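Local atomic coordinates of serine protease pet (Escherichia coli, PDB entry 4OM9), a protein that probably acts as a secreted serine protease toxin of enteroaggregative E. coli, an autotransporter enterotoxin thought to cleave host alpha-fodrin. Residues G64-T69 with N251-L256; A80-Y85 with Q89-N94; N395-A400 with G404-N409. All coordinates share one frame; numbering follows the deposited sequence.

Interactions 1 and 2 both hold the five-strand antiparallel sheet of the protease domain, whereas interaction 3 lies in the beta-helix that follows it. Interaction 1 is a buried contact of ring and aliphatic chain, bringing a helix against the sheet. Interaction 2 is the sheet's edge hairpin, partly buried and rich in hydrogen bonds; it touches interaction 1 where A67 CB meets Q83 OE1 at 3.6 Å. Interaction 3 is wholly buried and purely apolar, its centre about 24 Å from that of interaction 2. The two domains meet between them: E113 hydrogen-bonds Y90 of interaction 2 through one carboxylate oxygen and Y398 of interaction 3 through the other.

Interaction 1: residues G64-T69 with N251-L256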
ATOM      1  N   GLY A  64     -30.482   6.917  -8.645  1.00 31.53           N
ATOM      2  CA  GLY A  64     -31.354   8.018  -8.287  1.00 32.15           C
ATOM      3  C   GLY A  64     -32.358   7.553  -7.257  1.00 32.00           C
ATOM      4  O   GLY A  64     -32.010   6.911  -6.274  1.00 31.57           O
ATOM      5  N   ALA A  65     -33.629   7.858  -7.490  1.00 32.48           N
ATOM      6  CA  ALA A  65     -34.647   7.453  -6.537  1.00 32.54           C
ATOM      7  C   ALA A  65     -35.262   6.097  -6.869  1.00 32.20           C
ATOM      8  O   ALA A  65     -36.272   5.739  -6.284  1.00 32.45           O
ATOM      9  CB  ALA A  65     -35.751   8.520  -6.449  1.00 33.44           C
ATOM     10  N   TYR A  66     -34.664   5.346  -7.788  1.00 31.74           N
ATOM     11  CA  TYR A  66     -35.299   4.108  -8.278  1.00 31.56           C
ATOM     12  C   TYR A  66     -34.562   2.810  -7.949  1.00 30.91           C
ATOM     13  O   TYR A  66     -33.325   2.762  -7.835  1.00 30.51           O
ATOM     14  CB  TYR A  66     -35.515   4.197  -9.791  1.00 31.82           C
ATOM     15  CG  TYR A  66     -36.441   5.341 -10.165  1.00 32.89           C
ATOM     16  CD1 TYR A  66     -37.799   5.285  -9.866  1.00 33.18           C
ATOM     17  CD2 TYR A  66     -35.953   6.483 -10.784  1.00 33.07           C
ATOM     18  CE1 TYR A  66     -38.648   6.330 -10.194  1.00 35.33           C
ATOM     19  CE2 TYR A  66     -36.784   7.528 -11.106  1.00 33.97           C
ATOM     20  CZ  TYR A  66     -38.139   7.450 -10.822  1.00 34.46           C
ATOM     21  OH  TYR A  66     -38.963   8.506 -11.160  1.00 35.49           O
ATOM     22  N   ALA A  67     -35.364   1.773  -7.761  1.00 30.95           N
ATOM     23  CA  ALA A  67     -34.909   0.442  -7.427  1.00 30.55           C
ATOM     24  C   ALA A  67     -35.860  -0.576  -8.050  1.00 30.78           C
ATOM     25  O   ALA A  67     -37.012  -0.266  -8.386  1.00 31.31           O
ATOM     26  CB  ALA A  67     -34.840   0.252  -5.942  1.00 30.59           C
ATOM     27  N   VAL A  68     -35.368  -1.797  -8.173  1.00 30.49           N
ATOM     28  CA  VAL A  68     -36.089  -2.875  -8.826  1.00 30.74           C
ATOM     29  C   VAL A  68     -36.077  -4.099  -7.927  1.00 30.81           C
ATOM     30  O   VAL A  68     -35.072  -4.403  -7.271  1.00 30.47           O
ATOM     31  CB  VAL A  68     -35.469  -3.206 -10.198  1.00 30.51           C
ATOM     32  CG1 VAL A  68     -36.046  -4.465 -10.747  1.00 34.19           C
ATOM     33  CG2 VAL A  68     -35.751  -2.094 -11.171  1.00 30.74           C
ATOM     34  N   THR A  69     -37.205  -4.786  -7.878  1.00 31.38           N
ATOM     35  CA  THR A  69     -37.327  -5.974  -7.072  1.00 31.70           C
ATOM     36  C   THR A  69     -38.417  -6.901  -7.663  1.00 32.36           C
ATOM     37  O   THR A  69     -38.661  -6.920  -8.867  1.00 32.36           O
ATOM     38  CB  THR A  69     -37.623  -5.599  -5.600  1.00 32.05           C
ATOM     39  OG1 THR A  69     -37.587  -6.769  -4.778  1.00 32.47           O
ATOM     40  CG2 THR A  69     -38.998  -4.853  -5.436  1.00 32.74           C
ATOM     41  N   ASN A 251     -39.972   2.595 -17.274  1.00 39.21           N
ATOM     42  CA  ASN A 251     -39.985   3.937 -17.826  1.00 37.50           C
ATOM     43  C   ASN A 251     -41.316   4.598 -17.586  1.00 37.98           C
ATOM     44  O   ASN A 251     -41.401   5.817 -17.427  1.00 43.52           O
ATOM     45  CB  ASN A 251     -39.639   3.910 -19.312  1.00 38.21           C
ATOM     46  CG  ASN A 251     -38.149   3.717 -19.543  1.00 41.87           C
ATOM     47  OD1 ASN A 251     -37.340   3.936 -18.631  1.00 42.82           O
ATOM     48  ND2 ASN A 251     -37.778   3.312 -20.751  1.00 43.48           N
ATOM     49  N   GLU A 252     -42.355   3.791 -17.502  1.00 44.85           N
ATOM     50  CA  GLU A 252     -43.667   4.342 -17.210  1.00 54.48           C
ATOM     51  C   GLU A 252     -43.711   4.825 -15.765  1.00 48.11           C
ATOM     52  O   GLU A 252     -44.256   5.879 -15.481  1.00 51.40           O
ATOM     53  CB  GLU A 252     -44.770   3.322 -17.510  1.00 56.37           C
ATOM     54  CG  GLU A 252     -45.223   3.405 -18.970  1.00 62.72           C
ATOM     55  CD  GLU A 252     -45.851   2.123 -19.488  1.00 74.82           C
ATOM     56  OE1 GLU A 252     -46.086   1.197 -18.681  1.00 76.52           O
ATOM     57  OE2 GLU A 252     -46.105   2.038 -20.712  1.00 77.80           O
ATOM     58  N   LEU A 253     -43.111   4.081 -14.849  1.00 48.47           N
ATOM     59  CA  LEU A 253     -43.090   4.562 -13.484  1.00 48.19           C
ATOM     60  C   LEU A 253     -42.291   5.856 -13.420  1.00 41.21           C
ATOM     61  O   LEU A 253     -42.720   6.793 -12.773  1.00 43.89           O
ATOM     62  CB  LEU A 253     -42.509   3.537 -12.516  1.00 42.15           C
ATOM     63  CG  LEU A 253     -42.555   4.176 -11.124  1.00 45.48           C
ATOM     64  CD1 LEU A 253     -43.965   4.117 -10.517  1.00 44.83           C
ATOM     65  CD2 LEU A 253     -41.500   3.627 -10.174  1.00 39.20           C
ATOM     66  N   LYS A 254     -41.156   5.922 -14.115  1.00 38.59           N
ATOM     67  CA  LYS A 254     -40.306   7.119 -14.073  1.00 36.07           C
ATOM     68  C   LYS A 254     -41.018   8.343 -14.674  1.00 42.67           C
ATOM     69  O   LYS A 254     -40.702   9.481 -14.341  1.00 38.79           O
ATOM     70  CB  LYS A 254     -38.979   6.887 -14.811  1.00 38.97           C
ATOM     71  CG  LYS A 254     -37.975   5.934 -14.128  1.00 35.35           C
ATOM     72  CD  LYS A 254     -36.736   5.748 -15.014  1.00 36.46           C
ATOM     73  CE  LYS A 254     -35.643   4.917 -14.337  1.00 34.52           C
ATOM     74  NZ  LYS A 254     -34.292   5.110 -14.960  1.00 33.39           N
ATOM     75  N   GLN A 255     -41.979   8.108 -15.563  1.00 47.88           N
ATOM     76  CA  GLN A 255     -42.680   9.216 -16.200  1.00 47.40           C
ATOM     77  C   GLN A 255     -43.587   9.913 -15.208  1.00 44.76           C
ATOM     78  O   GLN A 255     -43.872  11.098 -15.347  1.00 49.19           O
ATOM     79  CB  GLN A 255     -43.479   8.738 -17.411  1.00 52.59           C
ATOM     80  CG  GLN A 255     -42.733   8.889 -18.719  1.00 53.17           C
ATOM     81  CD  GLN A 255     -42.366  10.334 -19.008  1.00 62.03           C
ATOM     82  OE1 GLN A 255     -43.149  11.252 -18.742  1.00 64.33           O
ATOM     83  NE2 GLN A 255     -41.174  10.545 -19.556  1.00 55.39           N
ATOM     84  N   LEU A 256     -44.020   9.181 -14.195  1.00 37.64           N
ATOM     85  CA  LEU A 256     -44.889   9.748 -13.177  1.00 35.83           C
ATOM     86  C   LEU A 256     -44.202  10.851 -12.339  1.00 38.85           C
ATOM     87  O   LEU A 256     -44.858  11.557 -11.565  1.00 38.72           O
ATOM     88  CB  LEU A 256     -45.389   8.642 -12.254  1.00 35.66           C
ATOM     89  CG  LEU A 256     -46.272   7.566 -12.891  1.00 40.37           C
ATOM     90  CD1 LEU A 256     -46.747   6.631 -11.809  1.00 36.52           C
ATOM     91  CD2 LEU A 256     -47.458   8.189 -13.640  1.00 38.16           C
TER
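The phenol oxygen of Y66 is hydrogen-bonded to NH1 of R106 on the adjoining strand 102-107, and it sits 3.5 Å from K254 CA. The tyrosine thus reaches across to the helix with its ring and spends its polar end on the sheet from which it came. What the helix offers in return is aliphatic. K254 sets CG over one face of the ring, toward the CE2-CZ rim, 3.7 Å from the ring centroid and only 17° from the ring normal, a clear CH-pi contact. Because CG turns beside the backbone N (chi1 -71°) and the chain is extended from there, the methylenes continue toward the strand, and K254 CE returns to within 3.9 Å of Y66 CD2. L253 supplies a second, oblique contact, its CD2 methyl 3.9 Å from CE1 of Y66. The same leucine also packs on I104 and M96, and F257 touches the tyrosine from just beyond the helix. No hydrogen bond joins the two segments.

In the fold, strand 66-70 belongs to the five-strand antiparallel sheet of the protease domain, and helix 247-255 follows the last strand of the second sheet. A C-terminal helix that returns to pack on the first barrel is familiar from chymotrypsin-like proteases, and the arrangement here is consistent with membership of the PA clan. The contact therefore brings together parts of the domain more than 180 residues apart in sequence.

The chemistry implies a division of labour. The lysine contributes here as a hydrocarbon chain over an aromatic face, and the buried phenol oxygen obtains its hydrogen bond from R106, so that polarity is met without a polar link to the helix.

Interaction 2: residues A80-Y85 with Q89-N94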
ATOM      1  N   ALA A  80     -38.348  -5.362   0.850  1.00 43.10           N
ATOM      2  CA  ALA A  80     -37.946  -4.401  -0.172  1.00 40.08           C
ATOM      3  C   ALA A  80     -38.659  -3.047  -0.062  1.00 34.07           C
ATOM      4  O   ALA A  80     -38.315  -2.127  -0.791  1.00 33.47           O
ATOM      5  CB  ALA A  80     -38.167  -4.994  -1.562  1.00 33.47           C
ATOM      6  N   ASN A  81     -39.633  -2.916   0.834  1.00 35.08           N
ATOM      7  CA  ASN A  81     -40.274  -1.612   1.068  1.00 37.46           C
ATOM      8  C   ASN A  81     -39.362  -0.647   1.856  1.00 35.88           C
ATOM      9  O   ASN A  81     -39.515   0.558   1.774  1.00 35.52           O
ATOM     10  CB  ASN A  81     -41.618  -1.783   1.806  1.00 40.42           C
ATOM     11  CG  ASN A  81     -42.761  -2.232   0.874  1.00 40.54           C
ATOM     12  OD1 ASN A  81     -43.707  -1.476   0.628  1.00 48.59           O
ATOM     13  ND2 ASN A  81     -42.669  -3.448   0.351  1.00 40.59           N
ATOM     14  N   TYR A  82     -38.428  -1.197   2.625  1.00 42.39           N
ATOM     15  CA  TYR A  82     -37.510  -0.416   3.448  1.00 43.89           C
ATOM     16  C   TYR A  82     -36.087  -0.783   3.048  1.00 35.48           C
ATOM     17  O   TYR A  82     -35.650  -1.910   3.239  1.00 38.19           O
ATOM     18  CB  TYR A  82     -37.746  -0.685   4.940  1.00 48.36           C
ATOM     19  CG  TYR A  82     -39.197  -0.542   5.364  1.00 62.41           C
ATOM     20  CD1 TYR A  82     -39.997   0.460   4.840  1.00 60.91           C
ATOM     21  CD2 TYR A  82     -39.766  -1.419   6.282  1.00 66.82           C
ATOM     22  CE1 TYR A  82     -41.320   0.597   5.221  1.00 74.02           C
ATOM     23  CE2 TYR A  82     -41.087  -1.293   6.671  1.00 65.66           C
ATOM     24  CZ  TYR A  82     -41.863  -0.280   6.139  1.00 74.90           C
ATOM     25  OH  TYR A  82     -43.185  -0.135   6.513  1.00 78.85           O
ATOM     26  N   GLN A  83     -35.379   0.163   2.455  1.00 33.29           N
ATOM     27  CA  GLN A  83     -34.085  -0.140   1.872  1.00 32.47           C
ATOM     28  C   GLN A  83     -32.967   0.627   2.549  1.00 32.38           C
ATOM     29  O   GLN A  83     -33.080   1.836   2.812  1.00 32.60           O
ATOM     30  CB  GLN A  83     -34.103   0.153   0.373  1.00 31.84           C
ATOM     31  CG  GLN A  83     -35.233  -0.565  -0.313  1.00 32.03           C
ATOM     32  CD  GLN A  83     -35.161  -0.494  -1.813  1.00 31.50           C
ATOM     33  OE1 GLN A  83     -34.229   0.085  -2.379  1.00 30.99           O
ATOM     34  NE2 GLN A  83     -36.159  -1.077  -2.476  1.00 31.73           N
ATOM     35  N   THR A  84     -31.892  -0.091   2.833  1.00 32.18           N
ATOM     36  CA  THR A  84     -30.703   0.494   3.407  1.00 32.15           C
ATOM     37  C   THR A  84     -29.540   0.402   2.436  1.00 31.45           C
ATOM     38  O   THR A  84     -29.229  -0.680   1.929  1.00 31.17           O
ATOM     39  CB  THR A  84     -30.311  -0.198   4.710  1.00 32.77           C
ATOM     40  OG1 THR A  84     -31.286   0.086   5.709  1.00 35.99           O
ATOM     41  CG2 THR A  84     -28.940   0.288   5.192  1.00 32.76           C
ATOM     42  N   TYR A  85     -28.923   1.547   2.163  1.00 31.29           N
ATOM     43  CA  TYR A  85     -27.634   1.575   1.499  1.00 30.89           C
ATOM     44  C   TYR A  85     -26.700   2.393   2.387  1.00 33.76           C
ATOM     45  O   TYR A  85     -27.045   3.527   2.777  1.00 36.62           O
ATOM     46  CB  TYR A  85     -27.719   2.182   0.103  1.00 30.49           C
ATOM     47  CG  TYR A  85     -28.770   1.590  -0.821  1.00 30.29           C
ATOM     48  CD1 TYR A  85     -30.095   2.009  -0.759  1.00 30.50           C
ATOM     49  CD2 TYR A  85     -28.431   0.642  -1.783  1.00 29.98           C
ATOM     50  CE1 TYR A  85     -31.054   1.490  -1.618  1.00 30.39           C
ATOM     51  CE2 TYR A  85     -29.387   0.117  -2.643  1.00 29.71           C
ATOM     52  CZ  TYR A  85     -30.700   0.551  -2.554  1.00 29.99           C
ATOM     53  OH  TYR A  85     -31.664   0.039  -3.410  1.00 29.97           O
ATOM     54  N   GLN A  89     -31.325   5.085   5.164  1.00 37.55           N
ATOM     55  CA  GLN A  89     -32.575   4.349   5.008  1.00 39.66           C
ATOM     56  C   GLN A  89     -33.464   4.977   3.946  1.00 34.82           C
ATOM     57  O   GLN A  89     -33.649   6.180   3.912  1.00 34.71           O
ATOM     58  CB  GLN A  89     -33.340   4.285   6.331  1.00 39.96           C
ATOM     59  CG  GLN A  89     -32.934   3.144   7.247  1.00 50.96           C
ATOM     60  CD  GLN A  89     -31.487   3.225   7.691  1.00 56.97           C
ATOM     61  OE1 GLN A  89     -30.696   2.296   7.468  1.00 58.10           O
ATOM     62  NE2 GLN A  89     -31.130   4.335   8.332  1.00 59.41           N
ATOM     63  N   TYR A  90     -34.028   4.152   3.080  1.00 33.34           N
ATOM     64  CA  TYR A  90     -34.889   4.653   2.035  1.00 33.32           C
ATOM     65  C   TYR A  90     -36.220   3.897   2.066  1.00 36.31           C
ATOM     66  O   TYR A  90     -36.286   2.708   2.436  1.00 34.13           O
ATOM     67  CB  TYR A  90     -34.231   4.511   0.660  1.00 32.52           C
ATOM     68  CG  TYR A  90     -32.915   5.233   0.509  1.00 32.20           C
ATOM     69  CD1 TYR A  90     -31.712   4.618   0.860  1.00 31.83           C
ATOM     70  CD2 TYR A  90     -32.865   6.527  -0.004  1.00 32.41           C
ATOM     71  CE1 TYR A  90     -30.513   5.270   0.715  1.00 31.67           C
ATOM     72  CE2 TYR A  90     -31.658   7.195  -0.155  1.00 32.28           C
ATOM     73  CZ  TYR A  90     -30.491   6.571   0.210  1.00 31.91           C
ATOM     74  OH  TYR A  90     -29.293   7.238   0.059  1.00 31.92           O
ATOM     75  N   THR A  91     -37.279   4.593   1.678  1.00 34.28           N
ATOM     76  CA  THR A  91     -38.607   4.018   1.743  1.00 34.94           C
ATOM     77  C   THR A  91     -39.248   4.043   0.359  1.00 34.78           C
ATOM     78  O   THR A  91     -39.220   5.072  -0.315  1.00 34.74           O
ATOM     79  CB  THR A  91     -39.474   4.777   2.775  1.00 36.44           C
ATOM     80  OG1 THR A  91     -39.022   4.448   4.097  1.00 39.88           O
ATOM     81  CG2 THR A  91     -40.959   4.414   2.634  1.00 36.92           C
ATOM     82  N   GLN A  92     -39.791   2.907  -0.072  1.00 34.77           N
ATOM     83  CA  GLN A  92     -40.593   2.852  -1.291  1.00 34.87           C
ATOM     84  C   GLN A  92     -41.859   3.695  -1.100  1.00 35.95           C
ATOM     85  O   GLN A  92     -42.609   3.467  -0.159  1.00 36.79           O
ATOM     86  CB  GLN A  92     -40.972   1.401  -1.641  1.00 34.85           C
ATOM     87  CG  GLN A  92     -42.014   1.271  -2.750  1.00 35.24           C
ATOM     88  CD  GLN A  92     -42.703  -0.111  -2.784  1.00 35.67           C
ATOM     89  OE1 GLN A  92     -42.039  -1.145  -2.829  1.00 36.12           O
ATOM     90  NE2 GLN A  92     -44.039  -0.118  -2.759  1.00 37.53           N
ATOM     91  N   ILE A  93     -42.102   4.663  -1.971  1.00 36.07           N
ATOM     92  CA  ILE A  93     -43.321   5.447  -1.825  1.00 37.22           C
ATOM     93  C   ILE A  93     -44.210   5.315  -3.047  1.00 37.59           C
ATOM     94  O   ILE A  93     -45.304   5.844  -3.073  1.00 38.65           O
ATOM     95  CB  ILE A  93     -43.023   6.960  -1.537  1.00 37.51           C
ATOM     96  CG1 ILE A  93     -42.111   7.564  -2.609  1.00 36.81           C
ATOM     97  CG2 ILE A  93     -42.441   7.115  -0.158  1.00 37.52           C
ATOM     98  CD1 ILE A  93     -42.861   8.352  -3.671  1.00 37.48           C
ATOM     99  N   ASN A  94     -43.735   4.592  -4.053  1.00 36.82           N
ATOM    100  CA  ASN A  94     -44.574   4.235  -5.195  1.00 37.22           C
ATOM    101  C   ASN A  94     -43.950   3.079  -5.956  1.00 36.35           C
ATOM    102  O   ASN A  94     -42.756   2.751  -5.768  1.00 35.39           O
ATOM    103  CB  ASN A  94     -44.774   5.428  -6.132  1.00 37.62           C
ATOM    104  CG  ASN A  94     -46.115   5.374  -6.889  1.00 38.69           C
ATOM    105  OD1 ASN A  94     -46.651   4.300  -7.165  1.00 38.83           O
ATOM    106  ND2 ASN A  94     -46.635   6.539  -7.241  1.00 41.60           N
TER
HETATM  107  O   HOH W   1     -43.564   1.197   1.162  1.00 57.23           O
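T84 and Q89 join their side chains by a hydrogen bond at a non-hydrogen-bonded pair of the hairpin, where the backbones offer none. The T84 hydroxyl OG1 donates to Q89 OE1 at 2.9 Å, meeting a lone pair in the carbonyl plane. The glutamine manages this by bending at its second torsion (chi2 62°), which turns the carboxamide back beside the threonine. Y82 and T91 lie side by side on the same face.

In this antiparallel hairpin, Q83 and Y90 exchange backbone hydrogen bonds, Q83 N to Y90 O measuring 2.7 Å, and Q92 N adds another to N81 O at 3.0 Å. A water donating to N81 OD1 and Q92 O bridges N81, just before the strand, to the Q92 main chain. The N81 and Q92 amides, planes 38° apart, do not bond each other; Q92 OE1 is hydrogen-bonded to NE2 of Q105.

On the opposite face, Y90 sets its CD1 at the edge of the Y85 ring, 3.5 Å from Y85 CD1, with the ring planes inclined at 69°. The Y90 hydroxyl bonds E113 and the backbone of V112. In Q83, NE2 donates to A80 O (2.9 Å), and OE1 accepts from Y85 OH (2.8 Å).

The A80 carbonyl can only accept, which places NE2 on that side and leaves OE1 for the Y85 hydroxyl, so the buried amide's orientation is probably well defined.

Interaction 3: residues N395-A400 with G404-N409; sequences NNIYVA and GTVQLN
V406 points one methyl, CG2, at two side chains that project from the facing strand. Its partner in V399 is also CG2, 4.0 Å away, and the isopropyl groups cross obliquely. The two valines adopt the same first torsion, CG1 trans to the backbone N (chi1 -171° in V399, 175° in V406), which in each case leaves CG2 beside that nitrogen and directed at the other strand. I397 brings its branch methyl in alongside: CG2 of I397 is 4.3 Å from CG2 of V406 and 3.8 Å from CG2 of V399. The three methyls consequently make a nearly equilateral triangle, the V406 methyl facing both of the others at once.

Such facing strands are what a right-handed parallel beta-helix produces, the fold characteristic of autotransporter passenger domains. Strand 397-399 runs in one parallel sheet between strands 379-381 and 422-424. After a short turn, strand 404-408 takes its place in another, between 385-388 and 429-432. The two strands of this one coil thus look at each other across the interior rather than pairing edge to edge, and no hydrogen bond crosses between them.

Alternation along each strand sorts the residues. I397 and V399 face inward, whereas Y398 between them turns away, its hydroxyl bonded to E113 and to the backbone N of S87 and its ring in a cation-pi contact with K380. V406 likewise projects inward, next to T405, which points away. Stacking along the helix continues the apolar core: V399 packs on I422 and F424, I397 on L388 and I422, and V406 on L431.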
ATOM      1  N   ASN A 395     -23.201  21.200   8.961  1.00 30.37           N
ATOM      2  CA  ASN A 395     -22.868  20.791  10.307  1.00 33.41           C
ATOM      3  C   ASN A 395     -22.002  19.494  10.254  1.00 33.51           C
ATOM      4  O   ASN A 395     -20.926  19.434  10.853  1.00 29.66           O
ATOM      5  CB  ASN A 395     -24.143  20.620  11.129  1.00 32.09           C
ATOM      6  CG  ASN A 395     -24.894  21.960  11.331  1.00 38.86           C
ATOM      7  OD1 ASN A 395     -24.291  23.038  11.296  1.00 39.20           O
ATOM      8  ND2 ASN A 395     -26.204  21.886  11.532  1.00 38.79           N
ATOM      9  N   ASN A 396     -22.471  18.505   9.493  1.00 33.96           N
ATOM     10  CA  ASN A 396     -21.768  17.248   9.242  1.00 31.09           C
ATOM     11  C   ASN A 396     -21.874  16.854   7.782  1.00 29.43           C
ATOM     12  O   ASN A 396     -22.939  17.009   7.186  1.00 29.76           O
ATOM     13  CB  ASN A 396     -22.340  16.115  10.092  1.00 33.37           C
ATOM     14  CG  ASN A 396     -22.168  16.360  11.565  1.00 34.75           C
ATOM     15  OD1 ASN A 396     -21.075  16.202  12.098  1.00 34.20           O
ATOM     16  ND2 ASN A 396     -23.248  16.759  12.236  1.00 38.07           N
ATOM     17  N   ILE A 397     -20.787  16.321   7.216  1.00 29.27           N
ATOM     18  CA  ILE A 397     -20.792  15.834   5.846  1.00 27.16           C
ATOM     19  C   ILE A 397     -20.524  14.321   5.754  1.00 27.45           C
ATOM     20  O   ILE A 397     -19.600  13.800   6.403  1.00 28.18           O
ATOM     21  CB  ILE A 397     -19.762  16.586   5.008  1.00 25.25           C
ATOM     22  CG1 ILE A 397     -20.105  18.072   4.985  1.00 27.82           C
ATOM     23  CG2 ILE A 397     -19.693  16.014   3.588  1.00 23.66           C
ATOM     24  CD1 ILE A 397     -19.021  18.952   4.436  1.00 25.92           C
ATOM     25  N   TYR A 398     -21.332  13.627   4.947  1.00 29.64           N
ATOM     26  CA  TYR A 398     -21.188  12.190   4.703  1.00 27.16           C
ATOM     27  C   TYR A 398     -20.882  11.979   3.234  1.00 25.77           C
ATOM     28  O   TYR A 398     -21.640  12.400   2.364  1.00 26.64           O
ATOM     29  CB  TYR A 398     -22.449  11.461   5.142  1.00 28.28           C
ATOM     30  CG  TYR A 398     -22.724  10.027   4.686  1.00 26.58           C
ATOM     31  CD1 TYR A 398     -23.422   9.781   3.508  1.00 26.87           C
ATOM     32  CD2 TYR A 398     -22.409   8.929   5.507  1.00 28.21           C
ATOM     33  CE1 TYR A 398     -23.753   8.490   3.126  1.00 27.50           C
ATOM     34  CE2 TYR A 398     -22.716   7.619   5.125  1.00 27.26           C
ATOM     35  CZ  TYR A 398     -23.398   7.413   3.927  1.00 28.55           C
ATOM     36  OH  TYR A 398     -23.757   6.159   3.513  1.00 27.42           O
ATOM     37  N   VAL A 399     -19.720  11.385   2.974  1.00 25.03           N
ATOM     38  CA  VAL A 399     -19.238  11.162   1.622  1.00 24.29           C
ATOM     39  C   VAL A 399     -19.284   9.671   1.329  1.00 24.79           C
ATOM     40  O   VAL A 399     -18.644   8.875   2.031  1.00 24.52           O
ATOM     41  CB  VAL A 399     -17.823  11.698   1.452  1.00 23.83           C
ATOM     42  CG1 VAL A 399     -17.388  11.667  -0.010  1.00 20.58           C
ATOM     43  CG2 VAL A 399     -17.750  13.115   2.023  1.00 22.77           C
ATOM     44  N   ALA A 400     -20.051   9.290   0.316  1.00 22.94           N
ATOM     45  CA  ALA A 400     -20.230   7.874   0.005  1.00 24.22           C
ATOM     46  C   ALA A 400     -20.047   7.531  -1.474  1.00 23.32           C
ATOM     47  O   ALA A 400     -20.296   8.353  -2.363  1.00 24.31           O
ATOM     48  CB  ALA A 400     -21.612   7.413   0.468  1.00 25.17           C
ATOM     49  N   GLY A 404     -17.561  11.193  -5.547  1.00 24.91           N
ATOM     50  CA  GLY A 404     -17.842  12.568  -5.167  1.00 24.41           C
ATOM     51  C   GLY A 404     -16.595  13.319  -4.695  1.00 26.44           C
ATOM     52  O   GLY A 404     -15.625  12.717  -4.227  1.00 24.30           O
ATOM     53  N   THR A 405     -16.625  14.637  -4.850  1.00 29.11           N
ATOM     54  CA  THR A 405     -15.598  15.533  -4.330  1.00 28.81           C
ATOM     55  C   THR A 405     -16.231  16.592  -3.424  1.00 28.72           C
ATOM     56  O   THR A 405     -17.285  17.164  -3.742  1.00 29.68           O
ATOM     57  CB  THR A 405     -14.835  16.224  -5.468  1.00 30.48           C
ATOM     58  OG1 THR A 405     -14.088  15.238  -6.183  1.00 33.50           O
ATOM     59  CG2 THR A 405     -13.861  17.279  -4.929  1.00 29.89           C
ATOM     60  N   VAL A 406     -15.595  16.816  -2.284  1.00 26.77           N
ATOM     61  CA  VAL A 406     -15.895  17.942  -1.425  1.00 25.60           C
ATOM     62  C   VAL A 406     -14.723  18.934  -1.449  1.00 28.62           C
ATOM     63  O   VAL A 406     -13.568  18.559  -1.207  1.00 27.92           O
ATOM     64  CB  VAL A 406     -16.166  17.485   0.002  1.00 23.63           C
ATOM     65  CG1 VAL A 406     -16.355  18.709   0.929  1.00 24.45           C
ATOM     66  CG2 VAL A 406     -17.377  16.608   0.029  1.00 22.80           C
ATOM     67  N   GLN A 407     -15.012  20.198  -1.734  1.00 29.64           N
ATOM     68  CA  GLN A 407     -13.957  21.170  -1.944  1.00 28.03           C
ATOM     69  C   GLN A 407     -14.101  22.405  -1.063  1.00 28.26           C
ATOM     70  O   GLN A 407     -15.118  23.085  -1.106  1.00 29.56           O
ATOM     71  CB  GLN A 407     -13.901  21.613  -3.411  1.00 28.48           C
ATOM     72  CG  GLN A 407     -12.831  22.690  -3.630  1.00 31.77           C
ATOM     73  CD  GLN A 407     -12.790  23.234  -5.030  1.00 38.87           C
ATOM     74  OE1 GLN A 407     -13.552  24.138  -5.373  1.00 41.09           O
ATOM     75  NE2 GLN A 407     -11.889  22.710  -5.846  1.00 36.18           N
ATOM     76  N   LEU A 408     -13.063  22.694  -0.281  1.00 29.03           N
ATOM     77  CA  LEU A 408     -13.039  23.878   0.569  1.00 31.59           C
ATOM     78  C   LEU A 408     -12.850  25.147  -0.240  1.00 33.67           C
ATOM     79  O   LEU A 408     -12.004  25.195  -1.122  1.00 32.09           O
ATOM     80  CB  LEU A 408     -11.928  23.763   1.604  1.00 30.45           C
ATOM     81  CG  LEU A 408     -11.941  22.444   2.370  1.00 30.42           C
ATOM     82  CD1 LEU A 408     -10.997  22.497   3.550  1.00 26.38           C
ATOM     83  CD2 LEU A 408     -13.340  22.134   2.844  1.00 28.43           C
ATOM     84  N   ASN A 409     -13.632  26.184   0.064  1.00 34.34           N
ATOM     85  CA  ASN A 409     -13.504  27.458  -0.641  1.00 32.97           C
ATOM     86  C   ASN A 409     -13.833  28.654   0.246  1.00 40.75           C
ATOM     87  O   ASN A 409     -14.464  29.613  -0.194  1.00 41.81           O
ATOM     88  CB  ASN A 409     -14.404  27.466  -1.872  1.00 34.31           C
ATOM     89  CG  ASN A 409     -14.027  28.550  -2.868  1.00 32.75           C
ATOM     90  OD1 ASN A 409     -12.858  28.731  -3.202  1.00 36.71           O
ATOM     91  ND2 ASN A 409     -15.024  29.288  -3.338  1.00 36.46           N
TER